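Local coordinates for protein prolyl endopeptidase (Myxococcus xanthus, PDB 2BKL) that probably cleaves oligopeptides after proline and, far less readily, after alanine, as a serine protease of the prolyl oligopeptidase family, at residues F67-V72 and V85-D90. Residues are numbered along the deposited sequence; the frame is centred on the assembly and turned at random.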
ATOM      1  N   PHE A  67      -7.827  -4.665  18.931  1.00  9.42           N
ATOM      2  CA  PHE A  67      -6.588  -4.702  18.125  1.00  9.99           C
ATOM      3  C   PHE A  67      -5.679  -5.880  18.444  1.00 11.21           C
ATOM      4  O   PHE A  67      -4.852  -6.263  17.610  1.00 11.30           O
ATOM      5  CB  PHE A  67      -5.767  -3.414  18.269  1.00  9.89           C
ATOM      6  CG  PHE A  67      -6.329  -2.221  17.567  1.00 10.08           C
ATOM      7  CD1 PHE A  67      -7.587  -2.221  16.974  1.00 11.33           C
ATOM      8  CD2 PHE A  67      -5.590  -1.066  17.547  1.00  8.87           C
ATOM      9  CE1 PHE A  67      -8.058  -1.070  16.317  1.00 10.95           C
ATOM     10  CE2 PHE A  67      -6.056   0.090  16.918  1.00 10.44           C
ATOM     11  CZ  PHE A  67      -7.304   0.081  16.316  1.00 10.55           C
ATOM     12  N   TYR A  68      -5.755  -6.418  19.660  1.00  9.16           N
ATOM     13  CA  TYR A  68      -5.001  -7.638  19.979  1.00  9.93           C
ATOM     14  C   TYR A  68      -5.880  -8.797  19.570  1.00 11.16           C
ATOM     15  O   TYR A  68      -6.985  -8.951  20.082  1.00 13.65           O
ATOM     16  CB  TYR A  68      -4.661  -7.701  21.460  1.00  9.40           C
ATOM     17  CG  TYR A  68      -3.579  -6.729  21.888  1.00  8.59           C
ATOM     18  CD1 TYR A  68      -2.244  -6.970  21.599  1.00  9.22           C
ATOM     19  CD2 TYR A  68      -3.896  -5.560  22.606  1.00  8.68           C
ATOM     20  CE1 TYR A  68      -1.244  -6.081  22.008  1.00 10.79           C
ATOM     21  CE2 TYR A  68      -2.932  -4.670  23.005  1.00  8.95           C
ATOM     22  CZ  TYR A  68      -1.597  -4.898  22.706  1.00  9.72           C
ATOM     23  OH  TYR A  68      -0.632  -3.972  23.103  1.00 12.82           O
ATOM     24  N   THR A  69      -5.434  -9.575  18.591  1.00 12.07           N
ATOM     25  CA  THR A  69      -6.225 -10.689  18.087  1.00 12.86           C
ATOM     26  C   THR A  69      -5.394 -11.957  17.995  1.00 14.14           C
ATOM     27  O   THR A  69      -4.153 -11.927  18.018  1.00 14.47           O
ATOM     28  CB  THR A  69      -6.771 -10.418  16.673  1.00 16.19           C
ATOM     29  OG1 THR A  69      -5.692 -10.444  15.743  1.00 17.86           O
ATOM     30  CG2 THR A  69      -7.367  -9.034  16.548  1.00 17.77           C
ATOM     31  N   ASP A  70      -6.116 -13.060  17.881  1.00 12.54           N
ATOM     32  CA  ASP A  70      -5.584 -14.343  17.464  1.00 12.17           C
ATOM     33  C   ASP A  70      -5.909 -14.450  15.995  1.00 13.73           C
ATOM     34  O   ASP A  70      -7.079 -14.458  15.617  1.00 14.56           O
ATOM     35  CB  ASP A  70      -6.278 -15.487  18.202  1.00 14.62           C
ATOM     36  CG  ASP A  70      -5.939 -15.516  19.639  1.00 15.18           C
ATOM     37  OD1 ASP A  70      -4.732 -15.574  19.962  1.00 17.27           O
ATOM     38  OD2 ASP A  70      -6.814 -15.443  20.537  1.00 18.99           O
ATOM     39  N   SER A  71      -4.896 -14.504  15.154  1.00 11.26           N
ATOM     40  CA  SER A  71      -5.103 -14.669  13.742  1.00 13.41           C
ATOM     41  C   SER A  71      -3.999 -15.556  13.187  1.00 14.58           C
ATOM     42  O   SER A  71      -2.961 -15.786  13.826  1.00 11.39           O
ATOM     43  CB  SER A  71      -5.091 -13.321  13.049  1.00 13.57           C
ATOM     44  OG  SER A  71      -3.776 -12.792  12.920  1.00 15.12           O
ATOM     45  N   VAL A  72      -4.275 -16.107  12.020  1.00 16.21           N
ATOM     46  CA  VAL A  72      -3.276 -16.876  11.268  1.00 15.59           C
ATOM     47  C   VAL A  72      -3.359 -16.508   9.789  1.00 16.37           C
ATOM     48  O   VAL A  72      -4.483 -16.293   9.272  1.00 18.55           O
ATOM     49  CB  VAL A  72      -3.447 -18.382  11.471  1.00 17.51           C
ATOM     50  CG1 VAL A  72      -4.759 -18.872  10.902  1.00 19.41           C
ATOM     51  CG2 VAL A  72      -2.270 -19.151  10.848  1.00 16.74           C
ATOM     52  N   VAL A  85       2.311 -16.991   9.483  1.00  8.41           N
ATOM     53  CA  VAL A  85       2.398 -16.013  10.543  1.00  9.07           C
ATOM     54  C   VAL A  85       1.148 -16.050  11.427  1.00 10.10           C
ATOM     55  O   VAL A  85       0.027 -16.195  10.927  1.00 11.43           O
ATOM     56  CB  VAL A  85       2.616 -14.638   9.925  1.00 11.50           C
ATOM     57  CG1 VAL A  85       2.487 -13.545  10.941  1.00 14.97           C
ATOM     58  CG2 VAL A  85       4.007 -14.582   9.279  1.00 14.22           C
ATOM     59  N   ARG A  86       1.331 -15.895  12.740  1.00  7.57           N
ATOM     60  CA  ARG A  86       0.227 -15.736  13.672  1.00  8.51           C
ATOM     61  C   ARG A  86       0.342 -14.423  14.407  1.00  8.96           C
ATOM     62  O   ARG A  86       1.436 -13.941  14.665  1.00  8.59           O
ATOM     63  CB  ARG A  86       0.233 -16.816  14.749  1.00  9.62           C
ATOM     64  CG  ARG A  86      -0.084 -18.242  14.288  1.00  9.45           C
ATOM     65  CD  ARG A  86      -0.269 -19.195  15.459  1.00 10.78           C
ATOM     66  NE  ARG A  86      -0.559 -20.581  15.105  1.00 11.44           N
ATOM     67  CZ  ARG A  86      -1.762 -21.061  14.830  1.00 15.10           C
ATOM     68  NH1 ARG A  86      -2.818 -20.265  14.811  1.00 17.19           N
ATOM     69  NH2 ARG A  86      -1.901 -22.348  14.529  1.00 15.81           N
ATOM     70  N   THR A  87      -0.796 -13.860  14.784  1.00  9.77           N
ATOM     71  CA  THR A  87      -0.807 -12.897  15.867  1.00  9.98           C
ATOM     72  C   THR A  87      -1.394 -13.569  17.100  1.00  9.71           C
ATOM     73  O   THR A  87      -2.219 -14.474  17.010  1.00  9.61           O
ATOM     74  CB  THR A  87      -1.632 -11.643  15.556  1.00 11.23           C
ATOM     75  OG1 THR A  87      -3.007 -11.990  15.283  1.00 10.79           O
ATOM     76  CG2 THR A  87      -1.112 -10.912  14.318  1.00 10.41           C
ATOM     77  N   HIS A  88      -0.974 -13.074  18.254  1.00  9.59           N
ATOM     78  CA  HIS A  88      -1.477 -13.508  19.566  1.00 11.44           C
ATOM     79  C   HIS A  88      -1.962 -12.274  20.336  1.00 13.67           C
ATOM     80  O   HIS A  88      -1.543 -11.141  20.067  1.00 12.31           O
ATOM     81  CB  HIS A  88      -0.379 -14.219  20.385  1.00 12.94           C
ATOM     82  CG  HIS A  88       0.187 -15.451  19.745  1.00 15.75           C
ATOM     83  ND1 HIS A  88      -0.592 -16.522  19.373  1.00 17.34           N
ATOM     84  CD2 HIS A  88       1.460 -15.790  19.441  1.00 19.46           C
ATOM     85  CE1 HIS A  88       0.178 -17.463  18.846  1.00 18.18           C
ATOM     86  NE2 HIS A  88       1.428 -17.040  18.868  1.00 17.08           N
ATOM     87  N   LYS A  89      -2.841 -12.480  21.305  1.00 11.10           N
ATOM     88  CA  LYS A  89      -3.434 -11.366  22.041  1.00 13.26           C
ATOM     89  C   LYS A  89      -2.467 -10.723  23.008  1.00 13.04           C
ATOM     90  O   LYS A  89      -2.766  -9.646  23.527  1.00 13.62           O
ATOM     91  CB  LYS A  89      -4.691 -11.807  22.790  1.00 14.53           C
ATOM     92  CG  LYS A  89      -5.831 -12.148  21.883  1.00 18.31           C
ATOM     93  CD  LYS A  89      -7.147 -12.135  22.620  1.00 20.07           C
ATOM     94  CE  LYS A  89      -8.267 -12.596  21.730  1.00 21.67           C
ATOM     95  NZ  LYS A  89      -9.570 -12.330  22.385  1.00 22.69           N
ATOM     96  N   ASP A  90      -1.324 -11.376  23.265  1.00 12.48           N
ATOM     97  CA  ASP A  90      -0.342 -10.890  24.231  1.00 14.31           C
ATOM     98  C   ASP A  90       1.018 -10.582  23.626  1.00 13.09           C
ATOM     99  O   ASP A  90       2.040 -10.575  24.314  1.00 13.27           O
ATOM    100  CB  ASP A  90      -0.210 -11.867  25.408  1.00 16.81           C
ATOM    101  CG  ASP A  90       0.298 -13.245  25.002  1.00 18.05           C
ATOM    102  OD1 ASP A  90       0.400 -13.589  23.798  1.00 15.71           O
ATOM    103  OD2 ASP A  90       0.606 -14.090  25.866  1.00 20.04           O
TER
HETATM  104  O   HOH W   1      -2.340  -9.109  18.238  1.00 19.57           O
HETATM  105  O   HOH W   2      -3.030 -17.010  18.443  1.00 31.04           O
HETATM  106  O   HOH W   3      -1.684 -13.609  11.146  1.00 23.62           O
HETATM  107  O   HOH W   4      -3.331 -17.530  16.018  1.00 23.92           O
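S71 and T87 meet hydroxyl to hydroxyl, OG to OG1 at 2.6 Å, in the close-packed middle of the contact. T87 OG1 also lies 3.0 Å from T69 O, a possible second partner. With chi1 near 60°, T87 holds OG1 between its own backbone N and carbonyl carbon, where it faces both S71 OG and T69 O. Their backbones pair too, T87 N to S71 O at 3.1 Å and S71 N to T87 O. This antiparallel hydrogen-bonded pair, with V72 and R86 next to it as a non-hydrogen-bonded one, marks the open end of the hairpin 71-78/81-87, which starts a four-stranded antiparallel sheet, one blade of the N-terminal beta-propeller. V72 CG2 sits over one face of the R86 guanidinium, toward its rim; R86 NH2 forms a salt bridge with E106. Toward helix 56-67 the pairing gives way to loop, though the backbones stay close, and a water bridges T69 N and H88 O. Here the Y68 ring, packed on helix 657-674, lies obliquely by K89 O, CD1 at 3.3 Å, while its OH bonds E92. Replacing Y68 with an alanine is likely to leave E92 without this partner and open a gap between K89 O and helix 657-674. On the solvent side K89 CE comes to 3.4 Å from D70 OD2, but the ammonium nitrogen stays too far for a salt bridge.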